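Local coordinates for 177aa long hypothetical protein (Pyrococcus horikoshii, PDB 2CQZ), which probably hydrolyses 2'-deoxyribonucleoside 5'-monophosphates to deoxyribonucleosides and phosphate as a metal-dependent, homodimeric HD-domain 5'-deoxynucleotidase, at residues V60-K65 with Y109-E114; A67-L72 with P103-L108; L72-I77 with V88-A93; A126-M131 with E154-L159. All blocks are in the same frame, centred on the assembly; numbering follows the deposited sequence.

Contact 1 (V60-K65 with Y109-E114); sequences VEKALK and YREYQE
Lys62 and Glu111 reach for each other from opposite directions and close a salt bridge, the one side-chain contact between residues 60-65 and 109-114. Lys62 NZ gives a hydrogen bond to Glu111 OE1 at 2.8 Å, on the syn lone pair, and a weak second one to Glu111 OE2 at 3.3 Å, so the ammonium faces both carboxylate oxygens. The closest CA atoms, those of Lys62 and Glu111, are 10.4 Å apart, and the gap is spanned by length: Glu111 is extended, with CG anti to the backbone N (chi1 171°), while Lys62 bends at chi3 (-67°). Alongside the charges, Lys62 CD lies 3.4 Å from Glu111 OE1. Glu111 OE1 is also hydrogen-bonded to Ser117 OG, which helps fix the carboxylate.

In the all-helical HD domain this surface bridge ties helix 60-69 to the C-terminal part of helix 106-114. Were Lys62 a serine, Glu111 would probably keep its bond to Ser117 but lose the charged partner that links it to helix 60-69.

Within helix 60-69, a weaker ion pair joins Lys65 NZ to Glu61 OE2 at 3.2 Å, one turn apart. The neighbouring residues Val60 and Leu64 pack against the second subunit.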
# COMPACT_ATOMS: atom_id res chain seq x y z
N VAL A 60 -12.62 -35.98 5.34
CA VAL A 60 -11.64 -34.95 5.08
C VAL A 60 -11.74 -34.35 3.69
O VAL A 60 -11.65 -33.13 3.53
CB VAL A 60 -10.21 -35.48 5.28
CG1 VAL A 60 -9.20 -34.37 5.00
CG2 VAL A 60 -10.06 -35.98 6.71
N GLU A 61 -11.92 -35.19 2.67
CA GLU A 61 -12.02 -34.67 1.32
C GLU A 61 -13.13 -33.64 1.25
O GLU A 61 -12.91 -32.52 0.76
CB GLU A 61 -12.31 -35.78 0.31
CG GLU A 61 -12.18 -35.31 -1.13
CD GLU A 61 -12.48 -36.40 -2.13
OE1 GLU A 61 -11.88 -37.50 -2.02
OE2 GLU A 61 -13.31 -36.15 -3.03
N LYS A 62 -14.31 -33.99 1.75
CA LYS A 62 -15.43 -33.06 1.72
C LYS A 62 -15.14 -31.79 2.50
O LYS A 62 -15.46 -30.69 2.06
CB LYS A 62 -16.70 -33.68 2.27
CG LYS A 62 -17.90 -32.80 1.97
CD LYS A 62 -19.05 -33.05 2.91
CE LYS A 62 -19.66 -34.43 2.73
NZ LYS A 62 -20.76 -34.59 3.74
N ALA A 63 -14.53 -31.94 3.67
CA ALA A 63 -14.21 -30.78 4.50
C ALA A 63 -13.26 -29.81 3.78
O ALA A 63 -13.49 -28.59 3.77
CB ALA A 63 -13.59 -31.22 5.81
N LEU A 64 -12.20 -30.35 3.17
CA LEU A 64 -11.24 -29.51 2.47
C LEU A 64 -11.87 -28.80 1.28
O LEU A 64 -11.57 -27.63 1.04
CB LEU A 64 -10.03 -30.33 2.04
CG LEU A 64 -9.13 -30.81 3.19
CD1 LEU A 64 -7.94 -31.57 2.62
CD2 LEU A 64 -8.64 -29.62 4.02
N LYS A 65 -12.74 -29.48 0.54
CA LYS A 65 -13.39 -28.84 -0.60
C LYS A 65 -14.32 -27.76 -0.07
O LYS A 65 -14.39 -26.66 -0.60
CB LYS A 65 -14.20 -29.83 -1.42
CG LYS A 65 -13.39 -30.82 -2.23
CD LYS A 65 -14.32 -31.73 -3.02
CE LYS A 65 -13.55 -32.79 -3.77
NZ LYS A 65 -14.46 -33.59 -4.65
N TYR A 109 -21.85 -25.79 -0.74
CA TYR A 109 -22.31 -24.55 -0.15
C TYR A 109 -23.54 -24.79 0.74
O TYR A 109 -23.56 -24.42 1.92
CB TYR A 109 -22.68 -23.56 -1.25
CG TYR A 109 -23.47 -22.39 -0.73
CD1 TYR A 109 -22.86 -21.39 0.04
CD2 TYR A 109 -24.84 -22.31 -0.94
CE1 TYR A 109 -23.60 -20.35 0.59
CE2 TYR A 109 -25.59 -21.27 -0.39
CZ TYR A 109 -24.97 -20.30 0.38
OH TYR A 109 -25.72 -19.29 0.95
N ARG A 110 -24.56 -25.43 0.16
CA ARG A 110 -25.79 -25.72 0.88
C ARG A 110 -25.54 -26.45 2.21
O ARG A 110 -26.04 -26.02 3.25
CB ARG A 110 -26.72 -26.54 -0.04
CG ARG A 110 -28.15 -26.77 0.45
CD ARG A 110 -28.21 -27.99 1.35
NE ARG A 110 -27.56 -29.15 0.75
CZ ARG A 110 -27.24 -30.26 1.40
NH1 ARG A 110 -27.52 -30.39 2.69
NH2 ARG A 110 -26.63 -31.25 0.76
N GLU A 111 -24.75 -27.52 2.19
CA GLU A 111 -24.46 -28.26 3.42
C GLU A 111 -23.70 -27.39 4.41
O GLU A 111 -23.91 -27.49 5.62
CB GLU A 111 -23.64 -29.52 3.09
CG GLU A 111 -23.07 -30.27 4.30
CD GLU A 111 -22.37 -31.57 3.90
OE1 GLU A 111 -21.74 -32.21 4.77
OE2 GLU A 111 -22.44 -31.95 2.71
N TYR A 112 -22.83 -26.52 3.90
CA TYR A 112 -22.05 -25.65 4.76
C TYR A 112 -22.94 -24.71 5.56
O TYR A 112 -22.74 -24.55 6.77
CB TYR A 112 -21.05 -24.84 3.92
CG TYR A 112 -20.31 -23.77 4.68
CD1 TYR A 112 -19.47 -24.09 5.75
CD2 TYR A 112 -20.47 -22.42 4.34
CE1 TYR A 112 -18.80 -23.09 6.46
CE2 TYR A 112 -19.81 -21.42 5.05
CZ TYR A 112 -18.98 -21.76 6.10
OH TYR A 112 -18.35 -20.77 6.81
N GLN A 113 -23.91 -24.10 4.89
CA GLN A 113 -24.83 -23.16 5.54
C GLN A 113 -25.72 -23.83 6.59
O GLN A 113 -26.16 -23.19 7.53
CB GLN A 113 -25.72 -22.47 4.50
CG GLN A 113 -24.96 -21.62 3.50
CD GLN A 113 -24.26 -20.43 4.14
OE1 GLN A 113 -23.02 -20.38 4.19
NE2 GLN A 113 -25.04 -19.47 4.63
N GLU A 114 -25.99 -25.12 6.41
CA GLU A 114 -26.83 -25.85 7.35
C GLU A 114 -26.11 -26.06 8.66
O GLU A 114 -26.74 -26.18 9.72
CB GLU A 114 -27.25 -27.19 6.76
CG GLU A 114 -28.47 -27.12 5.87
CD GLU A 114 -28.76 -28.45 5.23
OE1 GLU A 114 -28.70 -29.48 5.95
OE2 GLU A 114 -29.06 -28.48 4.01

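Contact 2 (A67-L72 with P103-L108); sequences AIVHDL and PEFYEL. With NI (nickel (II) ion), chain G.
Phe105, with Val69 and Leu72 against it, makes the apolar contact between residues 67-72 and 103-108. Before it in sequence comes Glu104, whose CG lies over the centre of one face of the Phe105 ring and whose OE2 forms a salt bridge with Lys7.

Phe105 itself occupies the N-cap position of helix 106-114. Its CB meets Val69 CG1 at 3.6 Å, while the ring face away from Glu104 receives Val69 CG2 in a CH-pi contact, 3.9 Å from the ring centroid and only 12° off the ring normal. Both valine methyls are used because CG1 stands anti to the backbone N (chi1 173°), which sets CG2 over the ring. Leu72 CD2 approaches the ring obliquely, 3.7 Å from Phe105 CD2. A serine in place of Phe105 is likely to leave Val69 CG2 and Leu72 CD2 without the ring they rest on and to open a gap beside Phe98, which also packs on all three residues. Further on, Leu108 turns back to helix 60-69 and touches Lys62 and Lys65.

Val69 and Leu72 bound a type I turn, closed by Leu72 N to Val69 O at 2.9 Å, that carries His70 and Asp71 between them. His70 ND1 donates to Ala67 O at 2.6 Å, which orients the imidazole so that NE2 binds nickel at 2.4 Å; Asp71 OD2 binds it at 2.3 Å. With His36 and Asp127 completing the site, this is the H...HD...D metal centre of the HD superfamily.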
# COMPACT_ATOMS: atom_id res chain seq x y z
N ALA A 67 -14.05 -26.10 2.65
CA ALA A 67 -13.30 -24.96 3.15
C ALA A 67 -12.84 -24.07 1.98
O ALA A 67 -12.88 -22.85 2.06
CB ALA A 67 -12.09 -25.44 3.97
N ILE A 68 -12.42 -24.71 0.90
CA ILE A 68 -11.93 -23.99 -0.28
C ILE A 68 -13.04 -23.20 -0.98
O ILE A 68 -12.82 -22.08 -1.46
CB ILE A 68 -11.31 -24.98 -1.30
CG1 ILE A 68 -10.03 -25.58 -0.73
CG2 ILE A 68 -11.03 -24.27 -2.61
CD1 ILE A 68 -9.41 -26.67 -1.59
N VAL A 69 -14.23 -23.78 -1.00
CA VAL A 69 -15.36 -23.17 -1.68
C VAL A 69 -16.28 -22.28 -0.83
O VAL A 69 -17.02 -21.44 -1.38
CB VAL A 69 -16.19 -24.30 -2.35
CG1 VAL A 69 -17.47 -23.76 -2.93
CG2 VAL A 69 -15.36 -24.96 -3.45
N HIS A 70 -16.21 -22.41 0.49
CA HIS A 70 -17.09 -21.66 1.37
C HIS A 70 -17.32 -20.17 1.11
O HIS A 70 -18.45 -19.70 1.27
CB HIS A 70 -16.73 -21.90 2.85
CG HIS A 70 -15.74 -20.94 3.43
ND1 HIS A 70 -14.39 -20.99 3.14
CD2 HIS A 70 -15.90 -19.91 4.30
CE1 HIS A 70 -13.77 -20.04 3.81
NE2 HIS A 70 -14.66 -19.37 4.52
N ASP A 71 -16.31 -19.41 0.70
CA ASP A 71 -16.57 -17.99 0.43
C ASP A 71 -16.49 -17.65 -1.03
O ASP A 71 -16.44 -16.47 -1.39
CB ASP A 71 -15.59 -17.08 1.15
CG ASP A 71 -15.94 -16.86 2.59
OD1 ASP A 71 -17.08 -16.45 2.90
OD2 ASP A 71 -15.04 -17.10 3.40
N LEU A 72 -16.48 -18.67 -1.87
CA LEU A 72 -16.38 -18.49 -3.31
C LEU A 72 -17.36 -17.51 -3.97
O LEU A 72 -17.02 -16.89 -4.97
CB LEU A 72 -16.51 -19.84 -4.00
CG LEU A 72 -15.55 -20.12 -5.16
CD1 LEU A 72 -14.10 -20.08 -4.66
CD2 LEU A 72 -15.86 -21.48 -5.76
N PRO A 103 -22.82 -23.91 -9.94
CA PRO A 103 -23.76 -25.01 -9.72
C PRO A 103 -23.07 -26.27 -9.22
O PRO A 103 -23.61 -26.99 -8.38
CB PRO A 103 -24.42 -25.17 -11.09
CG PRO A 103 -23.31 -24.74 -12.04
CD PRO A 103 -22.82 -23.50 -11.36
N GLU A 104 -21.87 -26.53 -9.73
CA GLU A 104 -21.11 -27.70 -9.32
C GLU A 104 -20.73 -27.64 -7.86
O GLU A 104 -20.45 -28.67 -7.26
CB GLU A 104 -19.82 -27.86 -10.14
CG GLU A 104 -18.81 -26.75 -9.93
CD GLU A 104 -19.18 -25.51 -10.71
OE1 GLU A 104 -20.39 -25.24 -10.86
OE2 GLU A 104 -18.26 -24.79 -11.18
N PHE A 105 -20.71 -26.45 -7.26
CA PHE A 105 -20.36 -26.35 -5.85
C PHE A 105 -21.55 -26.02 -4.97
O PHE A 105 -21.38 -25.79 -3.77
CB PHE A 105 -19.26 -25.30 -5.62
CG PHE A 105 -17.96 -25.60 -6.31
CD1 PHE A 105 -17.34 -26.84 -6.16
CD2 PHE A 105 -17.34 -24.63 -7.11
CE1 PHE A 105 -16.13 -27.11 -6.79
CE2 PHE A 105 -16.14 -24.89 -7.74
CZ PHE A 105 -15.53 -26.13 -7.58
N TYR A 106 -22.75 -26.01 -5.53
CA TYR A 106 -23.93 -25.67 -4.74
C TYR A 106 -24.19 -26.62 -3.56
O TYR A 106 -24.63 -26.18 -2.49
CB TYR A 106 -25.18 -25.63 -5.62
CG TYR A 106 -26.41 -25.26 -4.83
CD1 TYR A 106 -26.76 -23.92 -4.64
CD2 TYR A 106 -27.18 -26.24 -4.20
CE1 TYR A 106 -27.85 -23.57 -3.85
CE2 TYR A 106 -28.27 -25.90 -3.41
CZ TYR A 106 -28.60 -24.56 -3.23
OH TYR A 106 -29.68 -24.23 -2.43
N GLU A 107 -23.94 -27.91 -3.74
CA GLU A 107 -24.17 -28.87 -2.66
C GLU A 107 -23.24 -28.61 -1.47
O GLU A 107 -23.68 -28.65 -0.32
CB GLU A 107 -23.99 -30.30 -3.18
CG GLU A 107 -25.24 -31.18 -3.03
CD GLU A 107 -26.45 -30.67 -3.82
OE1 GLU A 107 -26.40 -30.69 -5.08
OE2 GLU A 107 -27.44 -30.24 -3.19
N LEU A 108 -21.97 -28.34 -1.75
CA LEU A 108 -21.01 -28.06 -0.69
C LEU A 108 -21.44 -26.79 0.03
O LEU A 108 -21.42 -26.71 1.26
CB LEU A 108 -19.60 -27.88 -1.27
CG LEU A 108 -18.93 -29.15 -1.78
CD1 LEU A 108 -17.69 -28.82 -2.58
CD2 LEU A 108 -18.57 -30.02 -0.60
NI NI G . -14.93 -17.26 5.67

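Contact 3 (L72-I77 with V88-A93); sequences LAEAII and VDKDKA
Lys90 lies across the side chains of Ile77 and Glu74, and its course from CB to NZ accounts for much of the contact. The chain leaves CB with CG anti to the backbone N (chi1 -175°), and CG meets Ile77 CD1 at 3.8 Å. From there it runs fully extended through CD, and CE leads it on to Glu74 OE2. At the tip, NZ forms a salt bridge with Glu74 OE2, modelled at a very short 2.5 Å, a length that is doubtful in its exact value. The two side chains meet at about a right angle, and NZ reaches OE2 of the carboxylate. Lys90 NZ has a second salt-bridge partner in Asp79 and a weak bond to Ile80 O, so this buried ammonium sits among several acceptors.

The bridge joins helix 74-77, just after the His70-Asp71 pair, to the start of helix 90-100 within the HD domain. Glu74 lies about 6 Å from the nickel ion by its side chain and close to Asp71, so Lys90 probably offsets part of the negative charge gathered beside the metal site.

The apolar part of the contact rests on Ile77, whose CD1 also touches Ala93 CB at 3.8 Å; its CG2 is slightly farther from that methyl. One turn of helix thus gives Ile77 both a lysine methylene and an alanine to pack on. Asp89, at the N-cap, accepts from Lys92 N through OD1 at 2.9 Å, from above the carboxylate plane, securing the first turn of helix 90-100. Ile77 and Ala93 further pack against Phe87 and Val88 of the third subunit.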
# COMPACT_ATOMS: atom_id res chain seq x y z
N LEU A 72 -16.48 -18.67 -1.87
CA LEU A 72 -16.38 -18.49 -3.31
C LEU A 72 -17.36 -17.51 -3.97
O LEU A 72 -17.02 -16.89 -4.97
CB LEU A 72 -16.51 -19.84 -4.00
CG LEU A 72 -15.55 -20.12 -5.16
CD1 LEU A 72 -14.10 -20.08 -4.66
CD2 LEU A 72 -15.86 -21.48 -5.76
N ALA A 73 -18.57 -17.38 -3.42
CA ALA A 73 -19.56 -16.47 -4.00
C ALA A 73 -19.13 -15.03 -3.90
O ALA A 73 -19.67 -14.15 -4.60
CB ALA A 73 -20.91 -16.64 -3.32
N GLU A 74 -18.17 -14.79 -3.02
CA GLU A 74 -17.69 -13.43 -2.82
C GLU A 74 -16.86 -12.95 -4.01
O GLU A 74 -16.67 -11.74 -4.17
CB GLU A 74 -16.91 -13.34 -1.51
CG GLU A 74 -17.76 -13.70 -0.30
CD GLU A 74 -17.12 -13.35 1.04
OE1 GLU A 74 -15.88 -13.17 1.10
OE2 GLU A 74 -17.87 -13.27 2.05
N ALA A 75 -16.41 -13.88 -4.85
CA ALA A 75 -15.63 -13.52 -6.04
C ALA A 75 -16.45 -12.56 -6.91
O ALA A 75 -15.90 -11.80 -7.71
CB ALA A 75 -15.27 -14.77 -6.83
N ILE A 76 -17.76 -12.60 -6.75
CA ILE A 76 -18.65 -11.73 -7.49
C ILE A 76 -19.29 -10.75 -6.52
O ILE A 76 -19.32 -9.56 -6.77
CB ILE A 76 -19.76 -12.55 -8.21
CG1 ILE A 76 -19.15 -13.31 -9.39
CG2 ILE A 76 -20.89 -11.63 -8.68
CD1 ILE A 76 -20.08 -14.34 -9.96
N ILE A 77 -19.78 -11.26 -5.40
CA ILE A 77 -20.49 -10.28 -4.54
C ILE A 77 -19.62 -9.49 -3.55
O ILE A 77 -19.98 -8.42 -3.06
CB ILE A 77 -21.80 -10.77 -3.77
CG1 ILE A 77 -21.64 -11.88 -2.66
CG2 ILE A 77 -23.04 -10.93 -4.62
CD1 ILE A 77 -22.86 -11.91 -1.69
N VAL A 88 -28.60 -5.64 3.69
CA VAL A 88 -28.45 -6.50 2.51
C VAL A 88 -28.53 -7.99 2.87
O VAL A 88 -27.88 -8.46 3.79
CB VAL A 88 -27.10 -6.21 1.84
CG1 VAL A 88 -26.89 -7.15 0.65
CG2 VAL A 88 -27.06 -4.77 1.35
N ASP A 89 -29.40 -8.74 2.17
CA ASP A 89 -29.42 -10.19 2.38
C ASP A 89 -28.23 -10.88 1.68
O ASP A 89 -28.32 -11.34 0.55
CB ASP A 89 -30.74 -10.76 1.87
CG ASP A 89 -30.98 -12.12 2.52
OD1 ASP A 89 -30.01 -12.86 2.71
OD2 ASP A 89 -32.13 -12.42 2.85
N LYS A 90 -27.07 -10.97 2.33
CA LYS A 90 -25.90 -11.60 1.72
C LYS A 90 -26.18 -13.06 1.40
O LYS A 90 -25.76 -13.57 0.36
CB LYS A 90 -24.68 -11.48 2.64
CG LYS A 90 -23.37 -12.01 2.03
CD LYS A 90 -22.17 -11.76 2.94
CE LYS A 90 -20.85 -12.14 2.25
NZ LYS A 90 -19.66 -11.93 3.13
N ASP A 91 -26.89 -13.72 2.31
CA ASP A 91 -27.23 -15.15 2.16
C ASP A 91 -28.03 -15.44 0.90
O ASP A 91 -27.75 -16.40 0.18
CB ASP A 91 -28.02 -15.61 3.36
CG ASP A 91 -27.31 -15.30 4.64
OD1 ASP A 91 -26.39 -16.06 5.02
OD2 ASP A 91 -27.67 -14.27 5.26
N LYS A 92 -29.03 -14.62 0.65
CA LYS A 92 -29.84 -14.79 -0.53
C LYS A 92 -28.92 -14.66 -1.74
O LYS A 92 -28.90 -15.53 -2.61
CB LYS A 92 -30.93 -13.71 -0.51
CG LYS A 92 -31.97 -13.80 -1.60
CD LYS A 92 -33.23 -13.08 -1.13
CE LYS A 92 -34.08 -12.57 -2.28
NZ LYS A 92 -35.40 -12.05 -1.75
N ALA A 93 -28.14 -13.60 -1.79
CA ALA A 93 -27.24 -13.40 -2.92
C ALA A 93 -26.24 -14.54 -3.08
O ALA A 93 -25.97 -14.99 -4.19
CB ALA A 93 -26.50 -12.08 -2.79

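Contact 4 (A126-M131 with E154-L159); sequences ADKLDM and EEIKRL. With NI (nickel (II) ion), chain G.
Lys128 and Ile156 slide past each other in opposite directions, so that the lysine's methylenes lie along the isoleucine rather than end against it. Lys128 CD comes to 3.6 Å from Ile156 CG1, and Lys128 CB to 3.7 Å from Ile156 CD1. This is also where the backbones are closest, with Lys128 CA and Ile156 CA 7.5 Å apart. Leu129 meets the same isoleucine at about a right angle, its CD2 standing 4.0 Å from Ile156 CD1, so that methyl has Lys128 and Leu129 as neighbours.

Glu155 is crossed at about a right angle by Lys128. The lysine, extended as far as CE, bends at chi4 (-57°) and brings NZ to 3.5 Å from Glu155 OE2, a salt bridge at long range with no hydrogen bond in it. Lys128 CE also rests 3.8 Å from Glu155 CB, so its aliphatic part is used on both residues.

The contact packs helix 152-157 against helix 118-140, the helix that supplies the last aspartate of the HD-domain metal site. From a different side of that helix Asp127 OD1 binds nickel at 2.1 Å, its CG being anti to the backbone N (chi1 -176°), beside the ligands His36, His70 and Asp71. Asp130, a turn on, acts from the second shell: its OD2 is hydrogen-bonded to ND1 of the nickel ligand His36, and its OD1 forms a salt bridge with Lys15 of the second subunit. Leu169 and Val172 of helix 166-173 pack on Ile156 and Leu129 respectively.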
# COMPACT_ATOMS: atom_id res chain seq x y z
N ALA A 126 -13.23 -23.57 11.70
CA ALA A 126 -11.99 -23.14 11.06
C ALA A 126 -12.16 -21.69 10.61
O ALA A 126 -11.29 -20.84 10.83
CB ALA A 126 -11.69 -24.01 9.85
N ASP A 127 -13.30 -21.42 10.00
CA ASP A 127 -13.60 -20.09 9.54
C ASP A 127 -13.49 -19.07 10.65
O ASP A 127 -12.95 -17.98 10.47
CB ASP A 127 -15.00 -20.00 9.00
CG ASP A 127 -15.29 -18.65 8.44
OD1 ASP A 127 -14.63 -18.29 7.45
OD2 ASP A 127 -16.16 -17.95 8.99
N LYS A 128 -14.03 -19.43 11.80
CA LYS A 128 -14.02 -18.54 12.96
C LYS A 128 -12.65 -18.43 13.61
O LYS A 128 -12.27 -17.37 14.07
CB LYS A 128 -15.06 -19.01 13.97
CG LYS A 128 -16.49 -18.74 13.54
CD LYS A 128 -17.50 -19.34 14.52
CE LYS A 128 -18.93 -19.12 14.05
NZ LYS A 128 -19.23 -17.68 13.83
N LEU A 129 -11.92 -19.54 13.65
CA LEU A 129 -10.60 -19.51 14.25
C LEU A 129 -9.64 -18.61 13.46
O LEU A 129 -8.92 -17.81 14.04
CB LEU A 129 -10.04 -20.92 14.38
CG LEU A 129 -10.58 -21.74 15.56
CD1 LEU A 129 -9.91 -23.10 15.58
CD2 LEU A 129 -10.32 -21.01 16.87
N ASP A 130 -9.65 -18.74 12.14
CA ASP A 130 -8.78 -17.91 11.32
C ASP A 130 -9.10 -16.46 11.65
O ASP A 130 -8.20 -15.64 11.87
CB ASP A 130 -9.06 -18.15 9.83
CG ASP A 130 -8.22 -17.27 8.92
OD1 ASP A 130 -7.04 -17.60 8.68
OD2 ASP A 130 -8.75 -16.24 8.44
N MET A 131 -10.39 -16.14 11.71
CA MET A 131 -10.78 -14.77 12.01
C MET A 131 -10.29 -14.28 13.38
O MET A 131 -9.72 -13.20 13.49
CB MET A 131 -12.30 -14.61 11.93
CG MET A 131 -12.77 -13.21 12.27
SD MET A 131 -14.55 -13.04 12.13
CE MET A 131 -15.01 -13.88 13.64
N GLU A 154 -17.43 -18.07 21.59
CA GLU A 154 -18.70 -18.51 22.15
C GLU A 154 -19.52 -19.16 21.04
O GLU A 154 -20.10 -20.23 21.24
CB GLU A 154 -19.49 -17.34 22.74
CG GLU A 154 -18.83 -16.70 23.96
CD GLU A 154 -18.45 -17.74 25.00
OE1 GLU A 154 -19.36 -18.42 25.53
OE2 GLU A 154 -17.24 -17.88 25.29
N GLU A 155 -19.54 -18.52 19.88
CA GLU A 155 -20.29 -19.03 18.73
C GLU A 155 -19.80 -20.44 18.37
O GLU A 155 -20.57 -21.28 17.92
CB GLU A 155 -20.14 -18.09 17.53
CG GLU A 155 -20.28 -16.61 17.87
CD GLU A 155 -20.32 -15.72 16.63
OE1 GLU A 155 -21.41 -15.58 16.04
OE2 GLU A 155 -19.26 -15.16 16.25
N ILE A 156 -18.51 -20.69 18.59
CA ILE A 156 -17.92 -21.99 18.30
C ILE A 156 -18.39 -23.02 19.32
O ILE A 156 -18.66 -24.17 18.97
CB ILE A 156 -16.38 -21.92 18.34
CG1 ILE A 156 -15.87 -21.06 17.17
CG2 ILE A 156 -15.78 -23.32 18.30
CD1 ILE A 156 -14.35 -20.90 17.13
N LYS A 157 -18.47 -22.61 20.58
CA LYS A 157 -18.89 -23.51 21.66
C LYS A 157 -20.31 -24.06 21.41
O LYS A 157 -20.63 -25.18 21.81
CB LYS A 157 -18.87 -22.78 23.01
CG LYS A 157 -17.58 -22.04 23.35
CD LYS A 157 -16.51 -22.97 23.90
CE LYS A 157 -15.45 -22.19 24.66
NZ LYS A 157 -14.39 -23.10 25.17
N ARG A 158 -21.15 -23.27 20.74
CA ARG A 158 -22.53 -23.67 20.43
C ARG A 158 -22.62 -24.82 19.43
O ARG A 158 -23.70 -25.34 19.17
CB ARG A 158 -23.31 -22.49 19.85
CG ARG A 158 -24.06 -21.67 20.86
CD ARG A 158 -24.81 -20.53 20.18
NE ARG A 158 -23.93 -19.41 19.86
CZ ARG A 158 -24.33 -18.27 19.32
NH1 ARG A 158 -25.62 -18.08 19.03
NH2 ARG A 158 -23.45 -17.30 19.08
N LEU A 159 -21.48 -25.21 18.86
CA LEU A 159 -21.47 -26.28 17.88
C LEU A 159 -21.05 -27.59 18.53
O LEU A 159 -20.06 -27.65 19.26
CB LEU A 159 -20.53 -25.92 16.72
CG LEU A 159 -20.85 -24.63 15.95
CD1 LEU A 159 -19.80 -24.39 14.87
CD2 LEU A 159 -22.23 -24.72 15.32
NI NI G . -14.93 -17.26 5.67

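Nickel relates the contacts most directly: contact 2 supplies His70 and Asp71 and contact 4 supplies Asp127, although their centres are about 19 Å apart on opposite sides of the chain's centre. Contact 3 shares Leu72 with contact 2, is nested inside the loop that contact 2 closes, and reaches toward the metal by Glu74, its centre about 12 Å from that of contact 2. Contacts 1 and 2 join the same pair of helices, 60-69 and 106-114, with centres about 7 Å apart; Tyr112 OH of contact 1 touches His70 CD2 at 3.6 Å. Contacts 3 and 4 do not touch, their nearest atoms being about 8 Å apart.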